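Local coordinates for protein guanine deaminase (Escherichia coli, PDB 6OHB) that catalyses the zinc-dependent hydrolytic deamination of guanine to xanthine and ammonia in purine degradation, at residues H84-E89 with P108-Y113. Numbering follows the deposited sequence.
With ZN (zinc ion), chain E.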
ATOM      1  N   HIS A  84     -11.937  -2.844 -14.059  1.00 41.79           N
ATOM      2  CA  HIS A  84     -11.955  -2.578 -15.496  1.00 40.63           C
ATOM      3  C   HIS A  84     -10.996  -3.558 -16.185  1.00 40.74           C
ATOM      4  O   HIS A  84      -9.781  -3.497 -15.972  1.00 46.93           O
ATOM      5  CB  HIS A  84     -11.572  -1.120 -15.789  1.00 40.35           C
ATOM      6  CG  HIS A  84     -12.531  -0.086 -15.253  1.00 40.13           C
ATOM      7  ND1 HIS A  84     -13.408   0.609 -16.062  1.00 41.16           N
ATOM      8  CD2 HIS A  84     -12.695   0.424 -14.010  1.00 38.18           C
ATOM      9  CE1 HIS A  84     -14.095   1.471 -15.335  1.00 41.23           C
ATOM     10  NE2 HIS A  84     -13.688   1.372 -14.086  1.00 32.92           N
ATOM     11  N   TYR A  85     -11.548  -4.478 -16.986  1.00 39.13           N
ATOM     12  CA  TYR A  85     -10.728  -5.437 -17.732  1.00 43.15           C
ATOM     13  C   TYR A  85      -9.705  -4.799 -18.675  1.00 49.89           C
ATOM     14  O   TYR A  85      -8.530  -5.207 -18.636  1.00 43.22           O
ATOM     15  CB  TYR A  85     -11.662  -6.415 -18.465  1.00 41.66           C
ATOM     16  CG  TYR A  85     -11.234  -6.888 -19.845  1.00 46.26           C
ATOM     17  CD1 TYR A  85     -10.076  -7.642 -20.030  1.00 46.19           C
ATOM     18  CD2 TYR A  85     -12.017  -6.611 -20.964  1.00 48.92           C
ATOM     19  CE1 TYR A  85      -9.697  -8.080 -21.288  1.00 43.44           C
ATOM     20  CE2 TYR A  85     -11.647  -7.050 -22.229  1.00 47.36           C
ATOM     21  CZ  TYR A  85     -10.488  -7.782 -22.384  1.00 52.62           C
ATOM     22  OH  TYR A  85     -10.120  -8.216 -23.642  1.00 55.15           O
ATOM     23  N   PRO A  86     -10.060  -3.835 -19.554  1.00 46.53           N
ATOM     24  CA  PRO A  86      -9.082  -3.368 -20.552  1.00 52.82           C
ATOM     25  C   PRO A  86      -8.185  -2.236 -20.071  1.00 52.91           C
ATOM     26  O   PRO A  86      -7.977  -1.262 -20.802  1.00 65.73           O
ATOM     27  CB  PRO A  86      -9.976  -2.905 -21.706  1.00 57.36           C
ATOM     28  CG  PRO A  86     -11.173  -2.349 -21.013  1.00 54.30           C
ATOM     29  CD  PRO A  86     -11.382  -3.213 -19.775  1.00 53.05           C
ATOM     30  N   GLN A  87      -7.649  -2.334 -18.852  1.00 52.51           N
ATOM     31  CA  GLN A  87      -6.875  -1.230 -18.294  1.00 52.50           C
ATOM     32  C   GLN A  87      -5.664  -1.679 -17.487  1.00 58.35           C
ATOM     33  O   GLN A  87      -5.064  -0.847 -16.791  1.00 52.58           O
ATOM     34  CB  GLN A  87      -7.770  -0.352 -17.412  1.00 47.13           C
ATOM     35  CG  GLN A  87      -8.775   0.491 -18.178  1.00 47.15           C
ATOM     36  CD  GLN A  87      -9.618   1.348 -17.264  1.00 46.87           C
ATOM     37  OE1 GLN A  87      -9.347   1.444 -16.065  1.00 46.42           O
ATOM     38  NE2 GLN A  87     -10.638   1.988 -17.823  1.00 55.30           N
ATOM     39  N   SER A  88      -5.280  -2.957 -17.558  1.00 55.52           N
ATOM     40  CA  SER A  88      -4.200  -3.456 -16.712  1.00 52.76           C
ATOM     41  C   SER A  88      -2.879  -2.743 -16.995  1.00 59.15           C
ATOM     42  O   SER A  88      -2.095  -2.493 -16.073  1.00 56.74           O
ATOM     43  CB  SER A  88      -4.045  -4.965 -16.904  1.00 44.13           C
ATOM     44  OG  SER A  88      -5.231  -5.655 -16.548  1.00 55.39           O
ATOM     45  N   GLU A  89      -2.623  -2.395 -18.254  1.00 53.46           N
ATOM     46  CA  GLU A  89      -1.344  -1.819 -18.655  1.00 54.63           C
ATOM     47  C   GLU A  89      -1.264  -0.309 -18.458  1.00 54.96           C
ATOM     48  O   GLU A  89      -0.194   0.269 -18.675  1.00 55.56           O
ATOM     49  CB  GLU A  89      -1.050  -2.162 -20.122  1.00 58.35           C
ATOM     50  CG  GLU A  89      -1.985  -1.501 -21.124  1.00 56.95           C
ATOM     51  CD  GLU A  89      -3.175  -2.374 -21.490  1.00 62.57           C
ATOM     52  OE1 GLU A  89      -3.762  -3.007 -20.583  1.00 65.06           O
ATOM     53  OE2 GLU A  89      -3.524  -2.426 -22.689  1.00 63.15           O
ATOM     54  N   PRO A 108      -7.276   6.183 -24.489  1.00 59.43           N
ATOM     55  CA  PRO A 108      -6.270   5.600 -25.398  1.00 61.83           C
ATOM     56  C   PRO A 108      -5.880   4.186 -25.013  1.00 56.82           C
ATOM     57  O   PRO A 108      -5.627   3.354 -25.892  1.00 60.60           O
ATOM     58  CB  PRO A 108      -5.083   6.572 -25.287  1.00 57.63           C
ATOM     59  CG  PRO A 108      -5.660   7.835 -24.754  1.00 59.11           C
ATOM     60  CD  PRO A 108      -6.771   7.408 -23.841  1.00 56.32           C
ATOM     61  N   THR A 109      -5.831   3.891 -23.714  1.00 57.53           N
ATOM     62  CA  THR A 109      -5.567   2.524 -23.278  1.00 66.00           C
ATOM     63  C   THR A 109      -6.655   1.580 -23.777  1.00 61.54           C
ATOM     64  O   THR A 109      -6.363   0.525 -24.350  1.00 56.64           O
ATOM     65  CB  THR A 109      -5.454   2.466 -21.755  1.00 62.01           C
ATOM     66  OG1 THR A 109      -4.370   3.299 -21.326  1.00 59.94           O
ATOM     67  CG2 THR A 109      -5.204   1.037 -21.293  1.00 60.97           C
ATOM     68  N   GLU A 110      -7.924   1.951 -23.578  1.00 57.19           N
ATOM     69  CA  GLU A 110      -9.008   1.064 -23.988  1.00 64.87           C
ATOM     70  C   GLU A 110      -9.149   0.978 -25.503  1.00 67.90           C
ATOM     71  O   GLU A 110      -9.765   0.027 -25.998  1.00 66.32           O
ATOM     72  CB  GLU A 110     -10.338   1.535 -23.395  1.00 61.00           C
ATOM     73  CG  GLU A 110     -10.402   1.559 -21.880  1.00 58.81           C
ATOM     74  CD  GLU A 110     -11.809   1.811 -21.375  1.00 63.12           C
ATOM     75  OE1 GLU A 110     -12.706   2.062 -22.211  1.00 65.29           O
ATOM     76  OE2 GLU A 110     -12.017   1.778 -20.144  1.00 64.26           O
ATOM     77  N   ARG A 111      -8.592   1.946 -26.245  1.00 65.38           N
ATOM     78  CA  ARG A 111      -8.642   1.896 -27.706  1.00 59.43           C
ATOM     79  C   ARG A 111      -7.900   0.690 -28.269  1.00 67.12           C
ATOM     80  O   ARG A 111      -8.299   0.144 -29.304  1.00 70.97           O
ATOM     81  CB  ARG A 111      -8.069   3.184 -28.298  1.00 63.73           C
ATOM     82  N   ARG A 112      -6.839   0.245 -27.595  1.00 68.53           N
ATOM     83  CA  ARG A 112      -6.023  -0.855 -28.097  1.00 66.49           C
ATOM     84  C   ARG A 112      -6.768  -2.183 -28.111  1.00 66.65           C
ATOM     85  O   ARG A 112      -6.267  -3.147 -28.701  1.00 65.60           O
ATOM     86  CB  ARG A 112      -4.751  -0.964 -27.251  1.00 62.07           C
ATOM     87  CG  ARG A 112      -4.183   0.404 -26.882  1.00 67.06           C
ATOM     88  CD  ARG A 112      -3.193   0.378 -25.720  1.00 66.00           C
ATOM     89  NE  ARG A 112      -2.161  -0.650 -25.837  1.00 71.47           N
ATOM     90  CZ  ARG A 112      -0.954  -0.551 -25.283  1.00 69.10           C
ATOM     91  NH1 ARG A 112      -0.065  -1.528 -25.424  1.00 63.09           N
ATOM     92  NH2 ARG A 112      -0.638   0.530 -24.583  1.00 66.53           N
ATOM     93  N   TYR A 113      -7.944  -2.253 -27.493  1.00 66.06           N
ATOM     94  CA  TYR A 113      -8.711  -3.485 -27.379  1.00 68.07           C
ATOM     95  C   TYR A 113      -9.693  -3.693 -28.531  1.00 72.54           C
ATOM     96  O   TYR A 113     -10.545  -4.584 -28.447  1.00 74.21           O
ATOM     97  CB  TYR A 113      -9.432  -3.517 -26.027  1.00 67.17           C
ATOM     98  CG  TYR A 113      -8.464  -3.739 -24.881  1.00 62.23           C
ATOM     99  CD1 TYR A 113      -7.710  -2.691 -24.370  1.00 58.20           C
ATOM    100  CD2 TYR A 113      -8.277  -5.004 -24.340  1.00 59.43           C
ATOM    101  CE1 TYR A 113      -6.812  -2.893 -23.341  1.00 60.77           C
ATOM    102  CE2 TYR A 113      -7.383  -5.213 -23.310  1.00 56.62           C
ATOM    103  CZ  TYR A 113      -6.651  -4.156 -22.815  1.00 59.77           C
ATOM    104  OH  TYR A 113      -5.758  -4.363 -21.787  1.00 57.79           O
TER
HETATM  105 ZN    ZN E 501     -14.057   2.353 -12.501  1.00 51.08          ZN
HETATM  106  O   HOH W   1     -13.497  -0.089 -18.653  1.00 47.17           O
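At the mouth of the amidohydrolase barrel, strand 73-84, which carries the zinc ligand His82, ends at a second ligand, His84. The loop behind it, Tyr85 to Glu89, packs against the last turns of helix 98-111 and the 3-10 turn that carries Tyr113. Pro86 is the centre of an inverse gamma turn, and its compact, rigid pyrrolidine ring sets CB squarely over the Tyr113 ring, 3.4 Å from the centroid, a CH-pi contact. Tyr113 also turns an edge to the face of Tyr85, the planes 72° apart in a T-shaped pair. Tyr113 OH donates to the syn lone pair of Glu89 OE1 (2.7 Å), while Glu89 OE2 is hydrogen-bonded to Tyr118 OH. The turn about CB-CG of Glu89 (chi2 -93°) helps bring the carboxylate to the hydroxyl. A phenylalanine in place of Tyr113 would probably keep the ring packing but leave Glu89 OE1 without this buried donor.

Nearer the metal, Gln87 NE2 donates to the anti lone pair of Glu110 OE2 (2.7 Å), with amide and carboxylate nearly coplanar. The amide offers an N-H to a carboxylate that serves several partners: OE2 also accepts from a water, and OE1 pairs with Arg209, which, like His84 to Gln87, probably contacts the substrate. That water accepts from His84 ND1. His84 NE2 binds zinc at 1.9 Å; gripped at both nitrogens, the ring should have limited rotation.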